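Local atomic coordinates of CptN Toxin (Eubacterium rectale DSM 17629, PDB entry 4RMO), a protein that acts as the toxin of a type III toxin-antitoxin system linked to bacteriophage resistance, held in complex with its pseudoknotted RNA antitoxin. Residues H75-D80 against K120-K125. Sequence-based numbering, arbitrary orientation.
Sequences HIVKLD and KEIEQK. With CA (calcium ion), chain Q; nucleotides of chain F; nucleotides of chain B.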
loop_
_atom_site.group_PDB
_atom_site.type_symbol
_atom_site.label_atom_id
_atom_site.label_comp_id
_atom_site.label_asym_id
_atom_site.label_seq_id
_atom_site.Cartn_x
_atom_site.Cartn_y
_atom_site.Cartn_z
ATOM N N HIS A 75 -1.200 -20.503 5.695
ATOM C CA HIS A 75 -1.516 -19.175 6.223
ATOM C C HIS A 75 -2.771 -19.300 7.088
ATOM O O HIS A 75 -3.786 -19.893 6.680
ATOM C CB HIS A 75 -1.745 -18.227 5.065
ATOM C CG HIS A 75 -1.953 -16.808 5.481
ATOM N ND1 HIS A 75 -0.922 -15.993 5.901
ATOM C CD2 HIS A 75 -3.065 -16.052 5.529
ATOM C CE1 HIS A 75 -1.401 -14.807 6.228
ATOM N NE2 HIS A 75 -2.703 -14.820 6.014
ATOM N N ILE A 76 -2.684 -18.765 8.286
ATOM C CA ILE A 76 -3.739 -18.866 9.280
ATOM C C ILE A 76 -4.298 -17.485 9.502
ATOM O O ILE A 76 -3.561 -16.531 9.763
ATOM C CB ILE A 76 -3.201 -19.437 10.596
ATOM C CG1 ILE A 76 -2.839 -20.902 10.388
ATOM C CG2 ILE A 76 -4.246 -19.341 11.688
ATOM C CD1 ILE A 76 -2.072 -21.506 11.522
ATOM N N VAL A 77 -5.594 -17.354 9.342
ATOM C CA VAL A 77 -6.242 -16.096 9.564
ATOM C C VAL A 77 -7.667 -16.300 10.077
ATOM O O VAL A 77 -8.316 -17.325 9.821
ATOM C CB VAL A 77 -6.226 -15.256 8.270
ATOM C CG1 VAL A 77 -7.119 -15.850 7.206
ATOM C CG2 VAL A 77 -6.635 -13.814 8.542
ATOM N N LYS A 78 -8.145 -15.323 10.833
ATOM C CA LYS A 78 -9.494 -15.332 11.370
ATOM C C LYS A 78 -10.420 -14.951 10.237
ATOM O O LYS A 78 -10.276 -13.872 9.652
ATOM C CB LYS A 78 -9.583 -14.310 12.510
ATOM C CG LYS A 78 -10.413 -14.723 13.694
ATOM C CD LYS A 78 -10.383 -13.682 14.818
ATOM C CE LYS A 78 -9.123 -13.878 15.642
ATOM N NZ LYS A 78 -8.980 -13.036 16.857
ATOM N N LEU A 79 -11.395 -15.800 9.951
ATOM C CA LEU A 79 -12.413 -15.460 8.924
ATOM C C LEU A 79 -13.526 -14.608 9.526
ATOM O O LEU A 79 -13.563 -14.364 10.734
ATOM C CB LEU A 79 -13.024 -16.714 8.322
ATOM C CG LEU A 79 -12.010 -17.706 7.760
ATOM C CD1 LEU A 79 -12.745 -18.842 7.088
ATOM C CD2 LEU A 79 -11.090 -17.000 6.770
ATOM N N ASP A 80 -14.454 -14.194 8.686
ATOM C CA ASP A 80 -15.561 -13.351 9.107
ATOM C C ASP A 80 -16.572 -14.088 10.047
ATOM O O ASP A 80 -17.461 -13.456 10.591
ATOM C CB ASP A 80 -16.285 -12.759 7.888
ATOM C CG ASP A 80 -15.375 -11.874 7.023
ATOM O OD1 ASP A 80 -14.333 -11.454 7.536
ATOM O OD2 ASP A 80 -15.703 -11.601 5.862
ATOM N N LYS A 120 -4.934 -10.508 -0.315
ATOM C CA LYS A 120 -3.753 -10.156 -1.094
ATOM C C LYS A 120 -2.542 -10.940 -0.637
ATOM O O LYS A 120 -1.794 -11.474 -1.446
ATOM C CB LYS A 120 -3.490 -8.657 -1.013
ATOM C CG LYS A 120 -2.268 -8.215 -1.764
ATOM C CD LYS A 120 -2.053 -6.708 -1.618
ATOM C CE LYS A 120 -0.570 -6.349 -1.697
ATOM N NZ LYS A 120 -0.370 -4.904 -1.972
ATOM N N GLU A 121 -2.380 -11.083 0.659
ATOM C CA GLU A 121 -1.260 -11.853 1.149
ATOM C C GLU A 121 -1.377 -13.337 0.730
ATOM O O GLU A 121 -0.378 -13.999 0.462
ATOM C CB GLU A 121 -1.167 -11.717 2.663
ATOM C CG GLU A 121 0.244 -11.888 3.184
ATOM C CD GLU A 121 0.354 -11.860 4.705
ATOM O OE1 GLU A 121 -0.587 -11.339 5.388
ATOM O OE2 GLU A 121 1.373 -12.398 5.206
ATOM N N ILE A 122 -2.588 -13.872 0.772
ATOM C CA ILE A 122 -2.834 -15.260 0.443
ATOM C C ILE A 122 -2.601 -15.464 -1.054
ATOM O O ILE A 122 -2.016 -16.454 -1.454
ATOM C CB ILE A 122 -4.252 -15.726 0.859
ATOM C CG1 ILE A 122 -4.245 -16.017 2.383
ATOM C CG2 ILE A 122 -4.662 -17.008 0.130
ATOM C CD1 ILE A 122 -5.610 -16.044 3.012
ATOM N N GLU A 123 -3.060 -14.536 -1.864
ATOM C CA GLU A 123 -2.859 -14.615 -3.295
ATOM C C GLU A 123 -1.336 -14.653 -3.616
ATOM O O GLU A 123 -0.888 -15.440 -4.454
ATOM C CB GLU A 123 -3.618 -13.483 -4.028
ATOM C CG GLU A 123 -4.969 -13.926 -4.693
ATOM C CD GLU A 123 -6.297 -14.020 -3.815
ATOM O OE1 GLU A 123 -6.342 -14.390 -2.559
ATOM O OE2 GLU A 123 -7.366 -13.754 -4.453
ATOM N N GLN A 124 -0.553 -13.836 -2.932
ATOM C CA GLN A 124 0.881 -13.826 -3.195
ATOM C C GLN A 124 1.492 -15.125 -2.810
ATOM O O GLN A 124 2.392 -15.620 -3.510
ATOM C CB GLN A 124 1.607 -12.673 -2.484
ATOM C CG GLN A 124 1.336 -11.325 -3.172
ATOM C CD GLN A 124 1.922 -10.105 -2.421
ATOM O OE1 GLN A 124 2.707 -10.247 -1.473
ATOM N NE2 GLN A 124 1.570 -8.908 -2.887
ATOM N N LYS A 125 1.081 -15.648 -1.676
ATOM C CA LYS A 125 1.658 -16.888 -1.203
ATOM C C LYS A 125 1.328 -17.992 -2.188
ATOM O O LYS A 125 2.155 -18.851 -2.463
ATOM C CB LYS A 125 1.152 -17.193 0.194
ATOM C CG LYS A 125 1.833 -16.355 1.231
ATOM C CD LYS A 125 1.353 -16.647 2.630
ATOM C CE LYS A 125 2.004 -15.719 3.650
ATOM N NZ LYS A 125 1.987 -16.347 4.987
HETATM CA CA CA Q . -14.281 -9.504 9.058
ATOM P P A F 14 -17.626 -8.691 8.469
ATOM O OP1 A F 14 -18.051 -8.710 9.867
ATOM O OP2 A F 14 -16.215 -9.144 8.153
ATOM O "O5'" A F 14 -18.639 -9.570 7.616
ATOM C "C5'" A F 14 -18.466 -9.693 6.197
ATOM C "C4'" A F 14 -19.630 -10.441 5.600
ATOM O "O4'" A F 14 -19.750 -11.734 6.255
ATOM C "C3'" A F 14 -20.970 -9.778 5.844
ATOM O "O3'" A F 14 -21.275 -8.784 4.889
ATOM C "C2'" A F 14 -21.925 -10.960 5.757
ATOM O "O2'" A F 14 -22.226 -11.300 4.424
ATOM C "C1'" A F 14 -21.114 -12.054 6.436
ATOM N N9 A F 14 -21.383 -12.231 7.875
ATOM C C8 A F 14 -20.507 -12.274 8.935
ATOM N N7 A F 14 -21.085 -12.543 10.083
ATOM C C5 A F 14 -22.424 -12.722 9.748
ATOM C C6 A F 14 -23.564 -13.060 10.515
ATOM N N6 A F 14 -23.536 -13.249 11.830
ATOM N N1 A F 14 -24.741 -13.202 9.868
ATOM C C2 A F 14 -24.773 -12.984 8.547
ATOM N N3 A F 14 -23.768 -12.684 7.714
ATOM C C4 A F 14 -22.610 -12.571 8.387
ATOM P P G B 24 5.860 -7.535 -2.673
ATOM O OP1 G B 24 4.930 -6.712 -1.863
ATOM O OP2 G B 24 6.727 -8.553 -2.015
ATOM O "O5'" G B 24 5.182 -8.505 -3.732
ATOM C "C5'" G B 24 4.462 -8.039 -4.856
ATOM C "C4'" G B 24 5.244 -8.277 -6.137
ATOM O "O4'" G B 24 6.687 -8.260 -5.918
ATOM C "C3'" G B 24 5.055 -9.571 -6.903
ATOM O "O3'" G B 24 3.840 -9.636 -7.626
ATOM C "C2'" G B 24 6.195 -9.460 -7.906
ATOM O "O2'" G B 24 5.866 -8.466 -8.848
ATOM C "C1'" G B 24 7.314 -8.895 -7.028
ATOM N N9 G B 24 8.288 -9.857 -6.525
ATOM C C8 G B 24 8.599 -10.123 -5.212
ATOM N N7 G B 24 9.543 -11.014 -5.080
ATOM C C5 G B 24 9.907 -11.324 -6.383
ATOM C C6 G B 24 10.884 -12.232 -6.878
ATOM O O6 G B 24 11.667 -12.941 -6.241
ATOM N N1 G B 24 10.890 -12.268 -8.268
ATOM C C2 G B 24 10.080 -11.515 -9.079
ATOM N N2 G B 24 10.233 -11.691 -10.390
ATOM N N3 G B 24 9.145 -10.689 -8.634
ATOM C C4 G B 24 9.122 -10.636 -7.286
HETATM O O HOH W 1 -15.548 -10.248 11.039
HETATM O O HOH W 2 -14.734 -7.410 10.088
HETATM O O HOH W 3 -11.839 -9.486 9.541
HETATM O O HOH W 4 -13.284 -8.414 7.114
#
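His75 on strand 75-78 meets three side chains of helix 120-125, and its ring makes most of the contact. The polar part is a hydrogen bond from Lys125 NZ to His75 ND1, 3.1 Å long. The ammonium comes in at the ring's edge, tilted 23° from its plane, at the end of an extended lysine chain. Because Lys125 NZ also donates to the backbone O of Cys71, two acceptors grip it. Because ND1 accepts, a neutral ring would carry its proton on NE2. Glu121 OE1 comes obliquely to within 3.7 Å of His75 CE1, a van der Waals approach with no hydrogen bond; its carboxylate plane is turned 67° from the ring. The lysine bond is consistent with a neutral ring, although the carboxylate nearby would by itself tend to raise its basicity.

The apolar part belongs to Ile122, whose CG1 approaches His75 CD2 to 3.4 Å. With CG anti to the backbone N (chi1 -175°), the histidine ring extends toward the helix and meets this branch. Val77, two residues along the strand, adds a light touch of CG1 on Ile122 CD1 at 4.5 Å.

Beyond the strand, Asp80 OD1 binds a calcium ion at 2.5 Å; OP2 of A14 of RNA chain F and four waters complete the observed ligands, so this end of the segment joins the protein to the RNA. The axes of strand 75-78 and of residues 120-125 approach to 10.2 Å, running nearly antiparallel. Strand 75-78 pairs with strand 84-87 in the antiparallel sheet, and Ile122 of helix 116-134 packs against Phe87, Tyr33 and Ile48 of strands 84-87, 32-37 and 44-51.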